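Local coordinates for F-actin-capping protein subunit alpha (Dictyostelium discoideum, PDB 4AKR) that caps the fast-growing barbed ends of actin filaments independently of calcium, blocking subunit exchange there without severing the filaments, at residues A[21-26]-A[49-54]; A[61-66]-A[82-87]; A[66-71]-A[77-82]; A[88-91]-A[96-99]. All blocks are in the same frame, centred on the assembly; numbering follows the deposited sequence.

Contact 1. Residues A[21-26]-A[49-54]; sequences CEFMEV and REYNTS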
loop_
_atom_site.group_PDB
_atom_site.type_symbol
_atom_site.label_atom_id
_atom_site.label_comp_id
_atom_site.label_asym_id
_atom_site.label_seq_id
_atom_site.Cartn_x
_atom_site.Cartn_y
_atom_site.Cartn_z
ATOM N N CYS A 21 -11.425 0.772 6.403
ATOM C CA CYS A 21 -12.004 1.950 7.043
ATOM C C CYS A 21 -12.129 3.191 6.175
ATOM O O CYS A 21 -12.599 4.219 6.656
ATOM C CB CYS A 21 -11.188 2.318 8.280
ATOM S SG CYS A 21 -11.185 1.060 9.548
ATOM N N GLU A 22 -11.708 3.109 4.914
ATOM C CA GLU A 22 -11.756 4.269 4.015
ATOM C C GLU A 22 -12.615 4.016 2.785
ATOM O O GLU A 22 -12.550 4.766 1.805
ATOM C CB GLU A 22 -10.344 4.625 3.554
ATOM C CG GLU A 22 -9.353 4.892 4.680
ATOM C CD GLU A 22 -7.937 5.074 4.163
ATOM O OE1 GLU A 22 -7.747 5.757 3.121
ATOM O OE2 GLU A 22 -7.014 4.533 4.806
ATOM N N PHE A 23 -13.416 2.956 2.854
ATOM C CA PHE A 23 -14.272 2.543 1.760
ATOM C C PHE A 23 -15.145 3.686 1.256
ATOM O O PHE A 23 -15.188 3.962 0.061
ATOM C CB PHE A 23 -15.129 1.345 2.200
ATOM C CG PHE A 23 -15.838 0.663 1.067
ATOM C CD1 PHE A 23 -15.115 0.081 0.029
ATOM C CD2 PHE A 23 -17.226 0.656 1.004
ATOM C CE1 PHE A 23 -15.770 -0.493 -1.062
ATOM C CE2 PHE A 23 -17.886 0.089 -0.074
ATOM C CZ PHE A 23 -17.158 -0.485 -1.114
ATOM N N MET A 24 -15.821 4.380 2.157
ATOM C CA MET A 24 -16.662 5.473 1.722
ATOM C C MET A 24 -15.899 6.628 1.070
ATOM O O MET A 24 -16.431 7.271 0.164
ATOM C CB MET A 24 -17.526 5.965 2.877
ATOM C CG MET A 24 -18.675 4.998 3.202
ATOM S SD MET A 24 -19.589 4.464 1.706
ATOM C CE MET A 24 -20.843 5.747 1.568
ATOM N N GLU A 25 -14.669 6.900 1.510
ATOM C CA GLU A 25 -13.903 7.977 0.886
ATOM C C GLU A 25 -13.598 7.565 -0.553
ATOM O O GLU A 25 -13.614 8.387 -1.465
ATOM C CB GLU A 25 -12.586 8.248 1.627
ATOM C CG GLU A 25 -12.699 9.090 2.895
ATOM C CD GLU A 25 -13.210 8.314 4.084
ATOM O OE1 GLU A 25 -13.023 7.080 4.110
ATOM O OE2 GLU A 25 -13.782 8.934 5.009
ATOM N N VAL A 26 -13.325 6.278 -0.750
ATOM C CA VAL A 26 -13.041 5.758 -2.080
ATOM C C VAL A 26 -14.322 5.697 -2.924
ATOM O O VAL A 26 -14.291 5.991 -4.118
ATOM C CB VAL A 26 -12.391 4.352 -1.996
ATOM C CG1 VAL A 26 -12.252 3.742 -3.390
ATOM C CG2 VAL A 26 -11.018 4.456 -1.327
ATOM N N ARG A 49 -20.803 -5.984 -1.395
ATOM C CA ARG A 49 -20.912 -7.220 -0.624
ATOM C C ARG A 49 -19.561 -7.947 -0.508
ATOM O O ARG A 49 -19.203 -8.464 0.560
ATOM C CB ARG A 49 -21.955 -8.129 -1.282
ATOM C CG ARG A 49 -21.937 -9.569 -0.821
ATOM C CD ARG A 49 -23.158 -10.304 -1.347
ATOM N NE ARG A 49 -23.040 -11.745 -1.173
ATOM C CZ ARG A 49 -22.439 -12.550 -2.041
ATOM N NH1 ARG A 49 -21.906 -12.049 -3.148
ATOM N NH2 ARG A 49 -22.368 -13.854 -1.805
ATOM N N GLU A 50 -18.818 -7.981 -1.613
ATOM C CA GLU A 50 -17.507 -8.635 -1.653
ATOM C C GLU A 50 -16.530 -7.956 -0.691
ATOM O O GLU A 50 -15.796 -8.622 0.033
ATOM C CB GLU A 50 -16.964 -8.607 -3.083
ATOM C CG GLU A 50 -15.516 -9.052 -3.251
ATOM C CD GLU A 50 -15.235 -10.439 -2.689
ATOM O OE1 GLU A 50 -16.140 -11.297 -2.736
ATOM O OE2 GLU A 50 -14.098 -10.673 -2.215
ATOM N N TYR A 51 -16.536 -6.626 -0.689
ATOM C CA TYR A 51 -15.679 -5.848 0.197
ATOM C C TYR A 51 -16.090 -6.052 1.660
ATOM O O TYR A 51 -15.281 -6.476 2.491
ATOM C CB TYR A 51 -15.783 -4.356 -0.139
ATOM C CG TYR A 51 -14.943 -3.466 0.750
ATOM C CD1 TYR A 51 -13.589 -3.252 0.480
ATOM C CD2 TYR A 51 -15.492 -2.869 1.883
ATOM C CE1 TYR A 51 -12.807 -2.467 1.316
ATOM C CE2 TYR A 51 -14.722 -2.083 2.726
ATOM C CZ TYR A 51 -13.382 -1.883 2.438
ATOM O OH TYR A 51 -12.629 -1.078 3.256
ATOM N N ASN A 52 -17.351 -5.748 1.965
ATOM C CA ASN A 52 -17.852 -5.875 3.328
ATOM C C ASN A 52 -17.536 -7.223 3.955
ATOM O O ASN A 52 -16.997 -7.291 5.060
ATOM C CB ASN A 52 -19.365 -5.656 3.386
ATOM C CG ASN A 52 -19.762 -4.229 3.106
ATOM O OD1 ASN A 52 -19.041 -3.292 3.457
ATOM N ND2 ASN A 52 -20.924 -4.049 2.488
ATOM N N THR A 53 -17.867 -8.295 3.245
ATOM C CA THR A 53 -17.638 -9.633 3.770
ATOM C C THR A 53 -16.174 -10.057 3.840
ATOM O O THR A 53 -15.789 -10.750 4.773
ATOM C CB THR A 53 -18.440 -10.685 2.972
ATOM O OG1 THR A 53 -18.195 -10.510 1.574
ATOM C CG2 THR A 53 -19.932 -10.535 3.234
ATOM N N SER A 54 -15.354 -9.648 2.877
ATOM C CA SER A 54 -13.947 -10.038 2.917
ATOM C C SER A 54 -13.185 -9.236 3.963
ATOM O O SER A 54 -12.176 -9.695 4.487
ATOM C CB SER A 54 -13.299 -9.894 1.532
ATOM O OG SER A 54 -13.487 -8.601 0.996
HETATM O O HOH W 1 -13.177 -1.462 6.140
#
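F23 and Y51 lie one over the other in an offset stack, with ring centroids 4.0 Å apart and planes only 16° from parallel. The overlap is uneven: F23 CD1 sits over the centre of the tyrosine ring, whereas Y51 CD2 lies towards the rim of the phenylalanine. The closest atoms, F23 CG and Y51 CE2, are 3.4 Å apart. Both side chains leave their helices with CG anti to the backbone N (chi1 -168° for F23, 179° for Y51), and the two slide past each other in opposite directions. This brings the hydroxyl end alongside F23 CB, towards C21. There a water joins Y51 OH, 3.0 Å away, to C21 N, 2.9 Å away, while the same hydroxyl is hydrogen-bonded to the carbonyl of P19. Replacing Y51 by alanine is likely to leave one face of F23 without its aromatic cover and the water and P19 carbonyl each short of a partner. Further out, N52 OD1 lies in the plane of the tyrosine ring at its edge, and F48 meets F23 edge-to-face. Outside the two segments, E22, at the N-cap position of helix 23-31, forms a salt bridge with a basic side chain of the other protein chain. Aromatic packing of helix 23-31 on helix 44-55 is in keeping with the N-terminal antiparallel helix bundle of capping protein alpha subunits.

Contact 2. Residues A[61-66]-A[82-87]; sequences TSKGSA and PKNKQV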
loop_
_atom_site.group_PDB
_atom_site.type_symbol
_atom_site.label_atom_id
_atom_site.label_comp_id
_atom_site.label_asym_id
_atom_site.label_seq_id
_atom_site.Cartn_x
_atom_site.Cartn_y
_atom_site.Cartn_z
ATOM N N THR A 61 -25.805 -4.376 16.884
ATOM C CA THR A 61 -27.180 -4.855 16.925
ATOM C C THR A 61 -27.694 -4.535 18.323
ATOM O O THR A 61 -26.935 -4.081 19.177
ATOM C CB THR A 61 -27.294 -6.379 16.717
ATOM O OG1 THR A 61 -26.761 -7.057 17.862
ATOM C CG2 THR A 61 -26.554 -6.809 15.463
ATOM N N SER A 62 -28.977 -4.778 18.553
ATOM C CA SER A 62 -29.578 -4.511 19.854
ATOM C C SER A 62 -28.936 -5.345 20.964
ATOM O O SER A 62 -29.002 -4.980 22.139
ATOM C CB SER A 62 -31.084 -4.795 19.807
ATOM O OG SER A 62 -31.729 -3.984 18.831
ATOM N N LYS A 63 -28.305 -6.452 20.585
ATOM C CA LYS A 63 -27.671 -7.350 21.547
ATOM C C LYS A 63 -26.159 -7.269 21.589
ATOM O O LYS A 63 -25.514 -8.076 22.258
ATOM C CB LYS A 63 -28.067 -8.797 21.258
ATOM C CG LYS A 63 -29.492 -9.135 21.612
ATOM C CD LYS A 63 -29.858 -10.506 21.087
ATOM C CE LYS A 63 -31.240 -10.900 21.546
ATOM N NZ LYS A 63 -31.274 -10.957 23.029
ATOM N N GLY A 64 -25.589 -6.307 20.872
ATOM C CA GLY A 64 -24.145 -6.174 20.859
ATOM C C GLY A 64 -23.554 -6.234 19.460
ATOM O O GLY A 64 -24.275 -6.358 18.468
ATOM N N SER A 65 -22.230 -6.171 19.389
ATOM C CA SER A 65 -21.521 -6.195 18.119
ATOM C C SER A 65 -21.507 -7.569 17.453
ATOM O O SER A 65 -21.628 -8.594 18.119
ATOM C CB SER A 65 -20.090 -5.711 18.334
ATOM O OG SER A 65 -19.458 -6.467 19.349
ATOM N N ALA A 66 -21.379 -7.572 16.129
ATOM C CA ALA A 66 -21.315 -8.810 15.354
ATOM C C ALA A 66 -20.478 -8.588 14.096
ATOM O O ALA A 66 -20.112 -7.455 13.766
ATOM C CB ALA A 66 -22.709 -9.277 14.970
ATOM N N PRO A 82 -24.565 -16.656 15.744
ATOM C CA PRO A 82 -24.786 -17.758 16.683
ATOM C C PRO A 82 -24.740 -17.374 18.152
ATOM O O PRO A 82 -25.549 -17.848 18.953
ATOM C CB PRO A 82 -23.684 -18.755 16.316
ATOM C CG PRO A 82 -23.460 -18.495 14.867
ATOM C CD PRO A 82 -23.474 -16.988 14.811
ATOM N N LYS A 83 -23.789 -16.516 18.502
ATOM C CA LYS A 83 -23.631 -16.093 19.878
ATOM C C LYS A 83 -24.929 -15.554 20.465
ATOM O O LYS A 83 -25.279 -15.876 21.592
ATOM C CB LYS A 83 -22.534 -15.032 19.981
ATOM C CG LYS A 83 -22.239 -14.597 21.409
ATOM C CD LYS A 83 -21.138 -13.558 21.460
ATOM C CE LYS A 83 -19.821 -14.139 20.990
ATOM N NZ LYS A 83 -18.758 -13.084 20.928
ATOM N N ASN A 84 -25.642 -14.738 19.697
ATOM C CA ASN A 84 -26.885 -14.144 20.160
ATOM C C ASN A 84 -28.107 -14.778 19.502
ATOM O O ASN A 84 -29.195 -14.195 19.501
ATOM C CB ASN A 84 -26.865 -12.640 19.894
ATOM C CG ASN A 84 -25.655 -11.961 20.500
ATOM O OD1 ASN A 84 -24.803 -11.429 19.785
ATOM N ND2 ASN A 84 -25.564 -11.982 21.821
ATOM N N LYS A 85 -27.924 -15.978 18.959
ATOM C CA LYS A 85 -29.004 -16.708 18.308
ATOM C C LYS A 85 -29.884 -15.803 17.462
ATOM O O LYS A 85 -31.097 -15.728 17.676
ATOM C CB LYS A 85 -29.871 -17.411 19.352
ATOM C CG LYS A 85 -29.153 -18.506 20.130
ATOM C CD LYS A 85 -30.144 -19.348 20.912
ATOM C CE LYS A 85 -30.612 -18.658 22.171
ATOM N NZ LYS A 85 -29.572 -18.786 23.231
ATOM N N GLN A 86 -29.281 -15.113 16.501
ATOM C CA GLN A 86 -30.048 -14.221 15.650
ATOM C C GLN A 86 -29.565 -14.176 14.208
ATOM O O GLN A 86 -28.471 -14.629 13.877
ATOM C CB GLN A 86 -30.055 -12.801 16.234
ATOM C CG GLN A 86 -28.695 -12.129 16.327
ATOM C CD GLN A 86 -28.776 -10.738 16.950
ATOM O OE1 GLN A 86 -27.762 -10.070 17.149
ATOM N NE2 GLN A 86 -29.988 -10.300 17.257
ATOM N N VAL A 87 -30.417 -13.626 13.355
ATOM C CA VAL A 87 -30.131 -13.479 11.939
ATOM C C VAL A 87 -30.177 -11.991 11.672
ATOM O O VAL A 87 -31.181 -11.320 11.956
ATOM C CB VAL A 87 -31.184 -14.179 11.070
ATOM C CG1 VAL A 87 -30.994 -13.786 9.617
ATOM C CG2 VAL A 87 -31.056 -15.682 11.225
#
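The two carboxamides of N84 and Q86 present their flat sides to the K63 side chain, which slides past both. K63 CB stands over one face of the N84 amide, 4.1 Å from N84 CG. Further along the lysine, CD comes within 3.9 Å of N84 CB and also lies above the plane of the Q86 amide. The end of Q86 points at T61, which approaches from the opposite direction; as modelled, Q86 OE1 is 3.3 Å from T61 OG1. An extended chain beyond CG (chi2 -179°) brings the Q86 amide group up to T61.

Around T61 the polar groups are better defined. With chi1 at 70°, OG1 is held between the backbone N and the carbonyl carbon, facing back into the type I turn of T61 to G64. It donates to G64 O at 2.7 Å, in the carbonyl plane and on a lone pair, and accepts from K63 N at 3.2 Å, forming an ST turn. G64 O is gripped twice, since T61 N also donates to it. A valine in place of T61 would probably leave K63 N without this acceptor and G64 O with one donor fewer, making the turn less firmly fixed. The facing segment has its own irregularity, a G1 beta bulge in which K85 and Q86 both face D81. The hairpin of strands 58-61 and 64-67 thus meets the four-stranded sheet largely through methylenes laid on amides, while the T61 hydroxyl does much of its bonding inside its own turn.

Contact 3. Residues A[66-71]-A[77-82]; sequences ALITKE and NEYLDP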
loop_
_atom_site.group_PDB
_atom_site.type_symbol
_atom_site.label_atom_id
_atom_site.label_comp_id
_atom_site.label_asym_id
_atom_site.label_seq_id
_atom_site.Cartn_x
_atom_site.Cartn_y
_atom_site.Cartn_z
ATOM N N ALA A 66 -21.379 -7.572 16.129
ATOM C CA ALA A 66 -21.315 -8.810 15.354
ATOM C C ALA A 66 -20.478 -8.588 14.096
ATOM O O ALA A 66 -20.112 -7.455 13.766
ATOM C CB ALA A 66 -22.709 -9.277 14.970
ATOM N N LEU A 67 -20.177 -9.677 13.398
ATOM C CA LEU A 67 -19.396 -9.600 12.177
ATOM C C LEU A 67 -20.201 -9.982 10.934
ATOM O O LEU A 67 -21.080 -10.835 10.990
ATOM C CB LEU A 67 -18.175 -10.520 12.270
ATOM C CG LEU A 67 -17.069 -10.225 13.289
ATOM C CD1 LEU A 67 -15.897 -11.176 13.040
ATOM C CD2 LEU A 67 -16.601 -8.781 13.151
ATOM N N ILE A 68 -19.885 -9.329 9.819
ATOM C CA ILE A 68 -20.504 -9.626 8.533
ATOM C C ILE A 68 -19.422 -10.398 7.766
ATOM O O ILE A 68 -18.419 -9.812 7.342
ATOM C CB ILE A 68 -20.852 -8.343 7.744
ATOM C CG1 ILE A 68 -21.897 -7.514 8.506
ATOM C CG2 ILE A 68 -21.347 -8.713 6.352
ATOM C CD1 ILE A 68 -23.189 -8.248 8.788
ATOM N N THR A 69 -19.621 -11.704 7.603
ATOM C CA THR A 69 -18.646 -12.552 6.915
ATOM C C THR A 69 -19.320 -13.486 5.925
ATOM O O THR A 69 -20.541 -13.620 5.927
ATOM C CB THR A 69 -17.888 -13.439 7.906
ATOM O OG1 THR A 69 -18.745 -14.512 8.325
ATOM C CG2 THR A 69 -17.454 -12.626 9.128
ATOM N N LYS A 70 -18.523 -14.139 5.086
ATOM C CA LYS A 70 -19.077 -15.068 4.106
ATOM C C LYS A 70 -19.445 -16.359 4.812
ATOM O O LYS A 70 -20.357 -17.063 4.387
ATOM C CB LYS A 70 -18.069 -15.380 2.999
ATOM C CG LYS A 70 -17.650 -14.182 2.156
ATOM C CD LYS A 70 -16.632 -14.594 1.091
ATOM C CE LYS A 70 -16.013 -13.384 0.386
ATOM N NZ LYS A 70 -15.008 -13.807 -0.639
ATOM N N GLU A 71 -18.737 -16.670 5.893
ATOM C CA GLU A 71 -19.018 -17.894 6.630
ATOM C C GLU A 71 -20.331 -17.822 7.399
ATOM O O GLU A 71 -20.893 -18.853 7.761
ATOM C CB GLU A 71 -17.887 -18.230 7.598
ATOM C CG GLU A 71 -18.106 -19.569 8.300
ATOM C CD GLU A 71 -18.199 -20.734 7.328
ATOM O OE1 GLU A 71 -17.637 -20.638 6.213
ATOM O OE2 GLU A 71 -18.826 -21.754 7.680
ATOM N N ASN A 77 -28.116 -11.009 1.842
ATOM C CA ASN A 77 -28.220 -9.919 2.803
ATOM C C ASN A 77 -28.549 -10.393 4.212
ATOM O O ASN A 77 -29.009 -9.611 5.046
ATOM C CB ASN A 77 -29.282 -8.923 2.343
ATOM C CG ASN A 77 -29.016 -8.413 0.952
ATOM O OD1 ASN A 77 -29.110 -9.165 -0.022
ATOM N ND2 ASN A 77 -28.660 -7.134 0.844
ATOM N N GLU A 78 -28.312 -11.667 4.484
ATOM C CA GLU A 78 -28.603 -12.192 5.807
ATOM C C GLU A 78 -27.390 -12.880 6.398
ATOM O O GLU A 78 -26.775 -13.742 5.770
ATOM C CB GLU A 78 -29.789 -13.151 5.751
ATOM C CG GLU A 78 -31.094 -12.479 5.366
ATOM C CD GLU A 78 -32.230 -13.475 5.242
ATOM O OE1 GLU A 78 -32.056 -14.485 4.525
ATOM O OE2 GLU A 78 -33.291 -13.255 5.859
ATOM N N TYR A 79 -27.061 -12.494 7.622
ATOM C CA TYR A 79 -25.903 -13.033 8.309
ATOM C C TYR A 79 -26.269 -13.574 9.682
ATOM O O TYR A 79 -26.988 -12.933 10.451
ATOM C CB TYR A 79 -24.833 -11.940 8.387
ATOM C CG TYR A 79 -24.370 -11.543 7.002
ATOM C CD1 TYR A 79 -25.089 -10.612 6.239
ATOM C CD2 TYR A 79 -23.309 -12.211 6.390
ATOM C CE1 TYR A 79 -24.770 -10.372 4.894
ATOM C CE2 TYR A 79 -22.978 -11.977 5.052
ATOM C CZ TYR A 79 -23.715 -11.066 4.311
ATOM O OH TYR A 79 -23.420 -10.900 2.977
ATOM N N LEU A 80 -25.776 -14.777 9.955
ATOM C CA LEU A 80 -26.024 -15.477 11.202
ATOM C C LEU A 80 -25.073 -15.029 12.302
ATOM O O LEU A 80 -23.879 -14.820 12.074
ATOM C CB LEU A 80 -25.875 -16.986 10.981
ATOM C CG LEU A 80 -26.178 -17.908 12.168
ATOM C CD1 LEU A 80 -27.664 -17.841 12.510
ATOM C CD2 LEU A 80 -25.800 -19.338 11.818
ATOM N N ASP A 81 -25.622 -14.875 13.498
ATOM C CA ASP A 81 -24.859 -14.478 14.670
ATOM C C ASP A 81 -25.234 -15.491 15.746
ATOM O O ASP A 81 -26.118 -15.247 16.563
ATOM C CB ASP A 81 -25.243 -13.053 15.084
ATOM C CG ASP A 81 -24.611 -12.633 16.391
ATOM O OD1 ASP A 81 -23.555 -13.195 16.755
ATOM O OD2 ASP A 81 -25.161 -11.731 17.053
ATOM N N PRO A 82 -24.565 -16.656 15.744
ATOM C CA PRO A 82 -24.786 -17.758 16.683
ATOM C C PRO A 82 -24.740 -17.374 18.152
ATOM O O PRO A 82 -25.549 -17.848 18.953
ATOM C CB PRO A 82 -23.684 -18.755 16.316
ATOM C CG PRO A 82 -23.460 -18.495 14.867
ATOM C CD PRO A 82 -23.474 -16.988 14.811
#
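Y79 rises from strand 78-81 with its CG anti to the carbonyl carbon (chi1 -63°), which lays the ring beside I68 with an edge at T69 O. At the root of the side chain, CB touches I68 CD1 at 4.1 Å, and CG lies 3.9 Å from that same methyl. Over the middle of the ring stands the other isoleucine methyl: I68 CG2 is 3.8 Å from the Y79 centroid and just 8° off the ring normal, a CH-pi contact. The isoleucine crosses the tyrosine at about a right angle, with CG2 over the ring centre and CD1 at the CB-CG end. Strand 78-81 belongs to the four-stranded antiparallel meander, whereas the opposing segment leaves the hairpin of strands 58-61 and 64-67, so the ring lies where the two small sheets meet. Along one ring edge, and in its plane, T69 O approaches Y79 CD2 and CE2, each at 3.1 Å; T69 OG1 hydrogen-bonds to the hydroxyl of Y138 on strand 134-142. At the far end CZ is 3.9 Å from I68 CG2, and the hydroxyl beyond it hydrogen-bonds to E73, with T53 of helix 44-55 packing alongside. Near the other end of the contact, A66 CB meets the D81 carboxylate, 4.0 Å from OD2.

Contact 4. Residues A[88-91]-A[96-99]; sequences ITYD and EVTG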
loop_
_atom_site.group_PDB
_atom_site.type_symbol
_atom_site.label_atom_id
_atom_site.label_comp_id
_atom_site.label_asym_id
_atom_site.label_seq_id
_atom_site.Cartn_x
_atom_site.Cartn_y
_atom_site.Cartn_z
ATOM N N ILE A 88 -29.076 -11.476 11.141
ATOM C CA ILE A 88 -28.965 -10.055 10.855
ATOM C C ILE A 88 -29.139 -9.767 9.373
ATOM O O ILE A 88 -28.462 -10.366 8.532
ATOM C CB ILE A 88 -27.590 -9.532 11.303
ATOM C CG1 ILE A 88 -27.407 -9.798 12.795
ATOM C CG2 ILE A 88 -27.468 -8.059 11.005
ATOM C CD1 ILE A 88 -25.997 -9.533 13.301
ATOM N N THR A 89 -30.070 -8.872 9.058
ATOM C CA THR A 89 -30.302 -8.460 7.681
ATOM C C THR A 89 -29.429 -7.216 7.530
ATOM O O THR A 89 -29.444 -6.330 8.398
ATOM C CB THR A 89 -31.792 -8.123 7.428
ATOM O OG1 THR A 89 -32.590 -9.270 7.745
ATOM C CG2 THR A 89 -32.023 -7.757 5.955
ATOM N N TYR A 90 -28.682 -7.156 6.431
ATOM C CA TYR A 90 -27.735 -6.067 6.185
ATOM C C TYR A 90 -27.813 -5.435 4.791
ATOM O O TYR A 90 -27.948 -6.135 3.793
ATOM C CB TYR A 90 -26.322 -6.621 6.408
ATOM C CG TYR A 90 -25.191 -5.624 6.357
ATOM C CD1 TYR A 90 -24.996 -4.710 7.394
ATOM C CD2 TYR A 90 -24.256 -5.660 5.327
ATOM C CE1 TYR A 90 -23.893 -3.872 7.416
ATOM C CE2 TYR A 90 -23.146 -4.826 5.338
ATOM C CZ TYR A 90 -22.969 -3.938 6.388
ATOM O OH TYR A 90 -21.859 -3.133 6.425
ATOM N N ASP A 91 -27.720 -4.113 4.727
ATOM C CA ASP A 91 -27.740 -3.429 3.439
ATOM C C ASP A 91 -26.300 -3.145 3.056
ATOM O O ASP A 91 -25.688 -2.225 3.598
ATOM C CB ASP A 91 -28.485 -2.102 3.523
ATOM C CG ASP A 91 -28.661 -1.456 2.156
ATOM O OD1 ASP A 91 -27.650 -1.303 1.432
ATOM O OD2 ASP A 91 -29.809 -1.106 1.803
ATOM N N GLU A 96 -25.369 -0.748 6.423
ATOM C CA GLU A 96 -26.108 -0.685 7.673
ATOM C C GLU A 96 -27.082 -1.848 7.845
ATOM O O GLU A 96 -27.615 -2.386 6.872
ATOM C CB GLU A 96 -26.860 0.647 7.767
ATOM C CG GLU A 96 -27.994 0.803 6.768
ATOM C CD GLU A 96 -28.524 2.229 6.694
ATOM O OE1 GLU A 96 -27.876 3.141 7.257
ATOM O OE2 GLU A 96 -29.583 2.441 6.063
ATOM N N VAL A 97 -27.292 -2.233 9.098
ATOM C CA VAL A 97 -28.201 -3.322 9.448
ATOM C C VAL A 97 -29.635 -2.848 9.283
ATOM O O VAL A 97 -30.000 -1.786 9.773
ATOM C CB VAL A 97 -27.986 -3.766 10.912
ATOM C CG1 VAL A 97 -29.089 -4.724 11.339
ATOM C CG2 VAL A 97 -26.621 -4.429 11.055
ATOM N N THR A 98 -30.447 -3.645 8.599
ATOM C CA THR A 98 -31.841 -3.286 8.361
ATOM C C THR A 98 -32.822 -4.246 9.016
ATOM O O THR A 98 -34.038 -4.043 8.944
ATOM C CB THR A 98 -32.156 -3.273 6.863
ATOM O OG1 THR A 98 -32.067 -4.609 6.346
ATOM C CG2 THR A 98 -31.175 -2.367 6.127
ATOM N N GLY A 99 -32.297 -5.298 9.634
ATOM C CA GLY A 99 -33.152 -6.270 10.283
ATOM C C GLY A 99 -32.455 -7.066 11.369
ATOM O O GLY A 99 -31.236 -7.245 11.348
#
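D91 and E96 form the hydrogen-bonded pair nearest the hairpin loop, with D91 N donating to E96 O at 2.8 Å and 169° and E96 N returning to D91 O at 3.2 Å. Further along, T89 N bonds to G99 O at 3.0 Å. The carbonyl of T89 accepts twice, from T98 N at 2.9 Å and from G99 N at 3.3 Å, both donors lying above the same face of its plane. With T98 and G99 opposite one residue, this is a classic beta bulge in the antiparallel hairpin of strands 86-91 and 96-102. Having no side chain, G99 lets its CA lie beside the T89 hydroxyl. Beyond the backbone, V97 gathers the apolar contacts: with CG1 anti to its backbone N (chi1 170°), it sets that methyl 3.7 Å from I88 CG2, and its CG2 is 4.0 Å from Y90 CD1. On the face bearing D91 and E96, D91 CB packs on T98 CG2 at 3.8 Å, and D91 OD1 accepts a hydrogen bond from the backbone N of K94 in the loop that follows. The D91 and E96 carboxylates share that face without touching, and their like charges probably repel weakly; the hairpin is held chiefly by main-chain bonds with apolar cover on the V97 face.

From the N terminus, contact 1 comes first, closing a loop of 22 residues and packing helix 23-31 against helix 44-55. The chain then enters the beta region, where contact 2 closes the stretch from 61-66 to 82-87. Contact 3 is nested inside that loop and shares A66 and P82 with it. Contact 4 follows in series, across the hairpin of strands 86-91 and 96-102. Contacts 2 to 4 all reach one four-stranded sheet, in which strand 78-81 lies beside 86-91. Contact 1 is tied to this region through T53, which packs on I68 and K70 of contact 3, and through N52, which touches Y90 of contact 4.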